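Local coordinates for protein glycosyltransferase (duf1792) (Streptococcus sanguinis, PDB 5V4A) that transfers sugar as a GT-D-type glycosyltransferase that binds UDP, forming the C-terminal part of a longer protein that is probably involved in exporting a serine-rich repeat cell wall protein, at residues Cys171-Lys184 with Met199-Leu211. Numbering follows the deposited sequence.
With UDP (uridine-5'-diphosphate), chain C.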
loop_
_atom_site.group_PDB
_atom_site.type_symbol
_atom_site.label_atom_id
_atom_site.label_comp_id
_atom_site.label_asym_id
_atom_site.label_seq_id
_atom_site.Cartn_x
_atom_site.Cartn_y
_atom_site.Cartn_z
ATOM N N CYS A 171 29.315 0.111 -0.131
ATOM C CA CYS A 171 30.043 1.339 -0.444
ATOM C C CYS A 171 30.624 1.940 0.826
ATOM O O CYS A 171 30.332 1.429 1.915
ATOM C CB CYS A 171 29.089 2.322 -1.115
ATOM S SG CYS A 171 28.325 1.630 -2.582
ATOM N N PRO A 172 31.443 3.002 0.753
ATOM C CA PRO A 172 31.841 3.692 1.989
ATOM C C PRO A 172 30.628 4.226 2.734
ATOM O O PRO A 172 29.693 4.771 2.137
ATOM C CB PRO A 172 32.743 4.833 1.492
ATOM C CG PRO A 172 33.297 4.343 0.211
ATOM C CD PRO A 172 32.186 3.527 -0.417
ATOM N N SER A 173 30.660 4.071 4.061
ATOM C CA SER A 173 29.595 4.575 4.926
ATOM C C SER A 173 29.556 6.096 4.981
ATOM O O SER A 173 28.528 6.670 5.366
ATOM C CB SER A 173 29.758 4.007 6.337
ATOM O OG SER A 173 30.998 4.399 6.890
ATOM N N ARG A 174 30.655 6.755 4.631
ATOM C CA ARG A 174 30.716 8.204 4.569
ATOM C C ARG A 174 31.630 8.562 3.414
ATOM O O ARG A 174 32.467 7.758 3.003
ATOM C CB ARG A 174 31.259 8.808 5.879
ATOM C CG ARG A 174 32.684 8.388 6.178
ATOM C CD ARG A 174 33.084 8.837 7.583
ATOM N NE ARG A 174 34.533 8.799 7.801
ATOM C CZ ARG A 174 35.369 9.781 7.471
ATOM N NH1 ARG A 174 34.906 10.896 6.915
ATOM N NH2 ARG A 174 36.673 9.656 7.713
ATOM N N ASN A 175 31.469 9.778 2.892
ATOM C CA ASN A 175 32.303 10.258 1.788
ATOM C C ASN A 175 32.279 9.283 0.602
ATOM O O ASN A 175 33.307 9.002 -0.020
ATOM C CB ASN A 175 33.743 10.482 2.258
ATOM C CG ASN A 175 33.891 11.667 3.203
ATOM O OD1 ASN A 175 32.974 12.469 3.396
ATOM N ND2 ASN A 175 35.058 11.763 3.823
ATOM N N ALA A 176 31.100 8.730 0.300
ATOM C CA ALA A 176 31.006 7.769 -0.800
ATOM C C ALA A 176 31.182 8.434 -2.158
ATOM O O ALA A 176 31.496 7.747 -3.140
ATOM C CB ALA A 176 29.662 7.035 -0.783
ATOM N N TYR A 177 30.979 9.745 -2.234
ATOM C CA TYR A 177 31.062 10.416 -3.525
ATOM C C TYR A 177 32.414 10.202 -4.196
ATOM O O TYR A 177 32.491 10.162 -5.430
ATOM C CB TYR A 177 30.781 11.908 -3.381
ATOM C CG TYR A 177 30.768 12.585 -4.736
ATOM C CD1 TYR A 177 29.604 12.591 -5.497
ATOM C CD2 TYR A 177 31.914 13.196 -5.267
ATOM C CE1 TYR A 177 29.570 13.184 -6.747
ATOM C CE2 TYR A 177 31.879 13.796 -6.522
ATOM C CZ TYR A 177 30.698 13.778 -7.251
ATOM O OH TYR A 177 30.638 14.364 -8.493
ATOM N N SER A 178 33.492 10.059 -3.424
ATOM C CA SER A 178 34.781 9.893 -4.091
ATOM C C SER A 178 34.886 8.577 -4.856
ATOM O O SER A 178 35.809 8.422 -5.661
ATOM C CB SER A 178 35.929 9.994 -3.081
ATOM O OG SER A 178 36.102 8.783 -2.380
ATOM N N LYS A 179 33.968 7.635 -4.633
ATOM C CA LYS A 179 33.977 6.356 -5.333
ATOM C C LYS A 179 32.832 6.216 -6.340
ATOM O O LYS A 179 32.584 5.112 -6.813
ATOM C CB LYS A 179 33.928 5.212 -4.319
ATOM C CG LYS A 179 35.281 4.936 -3.667
ATOM C CD LYS A 179 35.289 3.634 -2.890
ATOM C CE LYS A 179 36.631 3.419 -2.180
ATOM N NZ LYS A 179 37.765 3.309 -3.144
ATOM N N LEU A 180 32.198 7.325 -6.734
ATOM C CA LEU A 180 30.971 7.264 -7.534
ATOM C C LEU A 180 31.157 6.453 -8.815
ATOM O O LEU A 180 30.329 5.594 -9.146
ATOM C CB LEU A 180 30.491 8.679 -7.883
ATOM C CG LEU A 180 29.316 8.763 -8.872
ATOM C CD1 LEU A 180 28.040 8.217 -8.244
ATOM C CD2 LEU A 180 29.093 10.191 -9.345
ATOM N N GLU A 181 32.255 6.678 -9.539
ATOM C CA GLU A 181 32.383 5.999 -10.828
ATOM C C GLU A 181 32.598 4.508 -10.633
ATOM O O GLU A 181 32.072 3.691 -11.401
ATOM C CB GLU A 181 33.522 6.598 -11.655
ATOM C CG GLU A 181 33.236 7.991 -12.204
ATOM C CD GLU A 181 31.991 8.042 -13.094
ATOM O OE1 GLU A 181 31.743 7.070 -13.856
ATOM O OE2 GLU A 181 31.252 9.047 -13.011
ATOM N N ALA A 182 33.322 4.132 -9.580
ATOM C CA ALA A 182 33.513 2.719 -9.271
ATOM C C ALA A 182 32.213 2.075 -8.820
ATOM O O ALA A 182 31.946 0.914 -9.149
ATOM C CB ALA A 182 34.591 2.550 -8.199
ATOM N N ILE A 183 31.393 2.816 -8.069
ATOM C CA ILE A 183 30.079 2.302 -7.677
ATOM C C ILE A 183 29.216 2.090 -8.913
ATOM O O ILE A 183 28.583 1.043 -9.064
ATOM C CB ILE A 183 29.404 3.245 -6.667
ATOM C CG1 ILE A 183 30.187 3.275 -5.349
ATOM C CG2 ILE A 183 27.985 2.763 -6.352
ATOM C CD1 ILE A 183 29.841 4.468 -4.451
ATOM N N LYS A 184 29.198 3.075 -9.828
ATOM C CA LYS A 184 28.449 2.930 -11.077
ATOM C C LYS A 184 28.939 1.729 -11.870
ATOM O O LYS A 184 28.139 0.977 -12.441
ATOM C CB LYS A 184 28.555 4.203 -11.921
ATOM C CG LYS A 184 27.558 5.269 -11.513
ATOM C CD LYS A 184 27.357 6.319 -12.570
ATOM C CE LYS A 184 28.416 7.369 -12.532
ATOM N NZ LYS A 184 28.156 8.417 -13.559
ATOM N N MET A 199 20.678 3.718 -0.684
ATOM C CA MET A 199 20.653 4.327 0.640
ATOM C C MET A 199 22.075 4.856 0.810
ATOM O O MET A 199 22.926 4.134 1.326
ATOM C CB MET A 199 20.318 3.316 1.737
ATOM C CG MET A 199 18.963 2.601 1.632
ATOM S SD MET A 199 18.807 1.537 0.186
ATOM C CE MET A 199 20.042 0.386 0.617
ATOM N N LEU A 200 22.348 6.069 0.319
ATOM C CA LEU A 200 23.737 6.493 0.190
ATOM C C LEU A 200 23.898 8.004 0.286
ATOM O O LEU A 200 24.821 8.560 -0.319
ATOM C CB LEU A 200 24.330 5.985 -1.142
ATOM C CG LEU A 200 25.847 5.769 -1.284
ATOM C CD1 LEU A 200 26.402 4.710 -0.318
ATOM C CD2 LEU A 200 26.217 5.446 -2.754
ATOM N N GLY A 201 23.056 8.674 1.074
ATOM C CA GLY A 201 23.197 10.096 1.298
ATOM C C GLY A 201 23.224 10.896 0.013
ATOM O O GLY A 201 22.503 10.586 -0.948
ATOM N N PRO A 202 24.074 11.930 -0.036
ATOM C CA PRO A 202 24.127 12.784 -1.234
ATOM C C PRO A 202 24.611 12.055 -2.482
ATOM O O PRO A 202 24.211 12.425 -3.594
ATOM C CB PRO A 202 25.081 13.915 -0.810
ATOM C CG PRO A 202 25.139 13.839 0.689
ATOM C CD PRO A 202 24.990 12.406 1.018
ATOM N N THR A 203 25.466 11.036 -2.335
ATOM C CA THR A 203 25.894 10.241 -3.481
ATOM C C THR A 203 24.725 9.477 -4.101
ATOM O O THR A 203 24.706 9.254 -5.319
ATOM C CB THR A 203 27.015 9.281 -3.071
ATOM O OG1 THR A 203 28.065 10.025 -2.438
ATOM C CG2 THR A 203 27.570 8.491 -4.261
ATOM N N ALA A 204 23.742 9.081 -3.293
ATOM C CA ALA A 204 22.579 8.399 -3.854
ATOM C C ALA A 204 21.884 9.256 -4.910
ATOM O O ALA A 204 21.355 8.724 -5.897
ATOM C CB ALA A 204 21.593 8.027 -2.740
ATOM N N LYS A 205 21.880 10.578 -4.732
ATOM C CA LYS A 205 21.099 11.425 -5.632
ATOM C C LYS A 205 21.761 11.527 -6.997
ATOM O O LYS A 205 21.082 11.486 -8.033
ATOM C CB LYS A 205 20.923 12.815 -5.021
ATOM C CG LYS A 205 20.060 12.805 -3.761
ATOM C CD LYS A 205 20.817 12.594 -2.501
ATOM C CE LYS A 205 19.891 12.663 -1.278
ATOM N NZ LYS A 205 19.141 11.412 -0.892
ATOM N N VAL A 206 23.086 11.642 -7.013
ATOM C CA VAL A 206 23.813 11.685 -8.271
ATOM C C VAL A 206 23.799 10.321 -8.936
ATOM O O VAL A 206 23.749 10.212 -10.167
ATOM C CB VAL A 206 25.250 12.164 -8.021
ATOM C CG1 VAL A 206 25.949 12.374 -9.340
ATOM C CG2 VAL A 206 25.252 13.421 -7.165
ATOM N N LEU A 207 23.897 9.265 -8.127
ATOM C CA LEU A 207 23.864 7.904 -8.640
ATOM C C LEU A 207 22.547 7.622 -9.353
ATOM O O LEU A 207 22.534 7.178 -10.512
ATOM C CB LEU A 207 24.103 6.925 -7.482
ATOM C CG LEU A 207 24.260 5.426 -7.772
ATOM C CD1 LEU A 207 25.204 5.153 -8.941
ATOM C CD2 LEU A 207 24.676 4.644 -6.524
ATOM N N VAL A 208 21.420 7.865 -8.676
ATOM C CA VAL A 208 20.136 7.612 -9.331
ATOM C C VAL A 208 20.038 8.422 -10.618
ATOM O O VAL A 208 19.637 7.901 -11.664
ATOM C CB VAL A 208 18.955 7.921 -8.399
ATOM C CG1 VAL A 208 17.655 7.935 -9.250
ATOM C CG2 VAL A 208 18.856 6.884 -7.301
ATOM N N TYR A 209 20.350 9.717 -10.551
ATOM C CA TYR A 209 20.252 10.538 -11.760
ATOM C C TYR A 209 21.086 9.952 -12.890
ATOM O O TYR A 209 20.596 9.783 -14.018
ATOM C CB TYR A 209 20.685 11.976 -11.485
ATOM C CG TYR A 209 20.556 12.829 -12.724
ATOM C CD1 TYR A 209 19.408 13.545 -12.973
ATOM C CD2 TYR A 209 21.584 12.893 -13.661
ATOM C CE1 TYR A 209 19.283 14.309 -14.128
ATOM C CE2 TYR A 209 21.463 13.652 -14.823
ATOM C CZ TYR A 209 20.316 14.367 -15.038
ATOM O OH TYR A 209 20.182 15.129 -16.181
ATOM N N ASP A 210 22.349 9.629 -12.606
ATOM C CA ASP A 210 23.237 9.117 -13.645
ATOM C C ASP A 210 22.746 7.781 -14.176
ATOM O O ASP A 210 22.845 7.506 -15.377
ATOM C CB ASP A 210 24.666 8.975 -13.105
ATOM C CG ASP A 210 25.420 10.289 -13.065
ATOM O OD1 ASP A 210 24.925 11.299 -13.608
ATOM O OD2 ASP A 210 26.525 10.307 -12.491
ATOM N N LEU A 211 22.241 6.923 -13.290
ATOM C CA LEU A 211 21.747 5.622 -13.716
ATOM C C LEU A 211 20.487 5.747 -14.566
ATOM O O LEU A 211 20.319 4.989 -15.525
ATOM C CB LEU A 211 21.478 4.748 -12.487
ATOM C CG LEU A 211 22.705 4.182 -11.776
ATOM C CD1 LEU A 211 22.265 3.420 -10.533
ATOM C CD2 LEU A 211 23.516 3.300 -12.711
HETATM N N1 UDP C . 25.338 6.875 3.610
HETATM C C2 UDP C . 26.334 6.034 3.176
HETATM N N3 UDP C . 27.448 6.657 2.679
HETATM C C4 UDP C . 27.664 8.019 2.579
HETATM C C5 UDP C . 26.581 8.827 3.038
HETATM C C6 UDP C . 25.465 8.242 3.519
HETATM O O2 UDP C . 26.244 4.817 3.226
HETATM O O4 UDP C . 28.731 8.438 2.092
HETATM C "C1'" UDP C . 24.076 6.249 4.088
HETATM C "C2'" UDP C . 23.798 6.266 5.586
HETATM O "O2'" UDP C . 24.561 5.270 6.265
HETATM C "C3'" UDP C . 22.279 5.992 5.583
HETATM C "C4'" UDP C . 21.800 6.623 4.261
HETATM O "O4'" UDP C . 22.996 6.955 3.524
HETATM O "O3'" UDP C . 21.970 4.604 5.529
HETATM C "C5'" UDP C . 20.910 7.836 4.397
HETATM O "O5'" UDP C . 20.639 8.476 3.130
HETATM P PA UDP C . 19.848 9.844 3.063
HETATM O O1A UDP C . 20.662 10.975 3.685
HETATM O O2A UDP C . 19.411 10.014 1.656
HETATM O O3A UDP C . 18.560 9.610 4.041
HETATM P PB UDP C . 17.186 10.381 4.257
HETATM O O1B UDP C . 17.250 11.498 3.208
HETATM O O2B UDP C . 17.335 10.963 5.682
HETATM O O3B UDP C . 16.007 9.473 4.074
#
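Leu180 of helix 180-184 drops as a knob into a hole formed by Thr203, Val206, Leu207 and Asp210 on helix 201-211, the two axes crossing at -52°. Its CG stands anti to the backbone N (chi1 172°), and from there the branches divide: CD1 lies 4.0 Å from Thr203 CG2, while the side chain crosses that of Val206 at about a right angle, bringing CD2 to 3.8 Å from Val206 CG1. A forked leucine suits a hole with two such walls.

Lys184 can be followed outward from its CB. The chain slides past Leu207 in the opposite direction, its CG tight against Leu207 CD1; CD runs over Asp210 CB; the chain bends at chi3 (-82°), CE nears the carboxylate, and NZ closes a 2.7 Å salt bridge to Asp210 OD2, approaching from above the carboxylate plane. Glu181 OE2 gives NZ a second, weaker salt bridge, and Arg53 pairs with Asp210 OD1. Lysine fits because its methylenes pass an apolar wall before the charge is met.

Nearer the nucleotide, Ile183 and Leu200 meet tip to tip, and Leu200 CD1 packs on Cys171 CB and near the uracil O2. The loop reads the base with its backbone: Pro172 O accepts from UDP N3 at 3.0 Å, and Ala176 N donates to UDP O4. From the other segment, Gly201 N donates a hydrogen bond to UDP O5', the residue's positive phi suiting glycine, and Lys205 NZ reaches UDP O2A at 2.9 Å. Apolar packing thus joins the uracil-recognising loop to segment 199-211, which holds the ribose-phosphate side, while the charged cluster, probably stabilised by mutual neutralisation, ties the helices together farther from UDP.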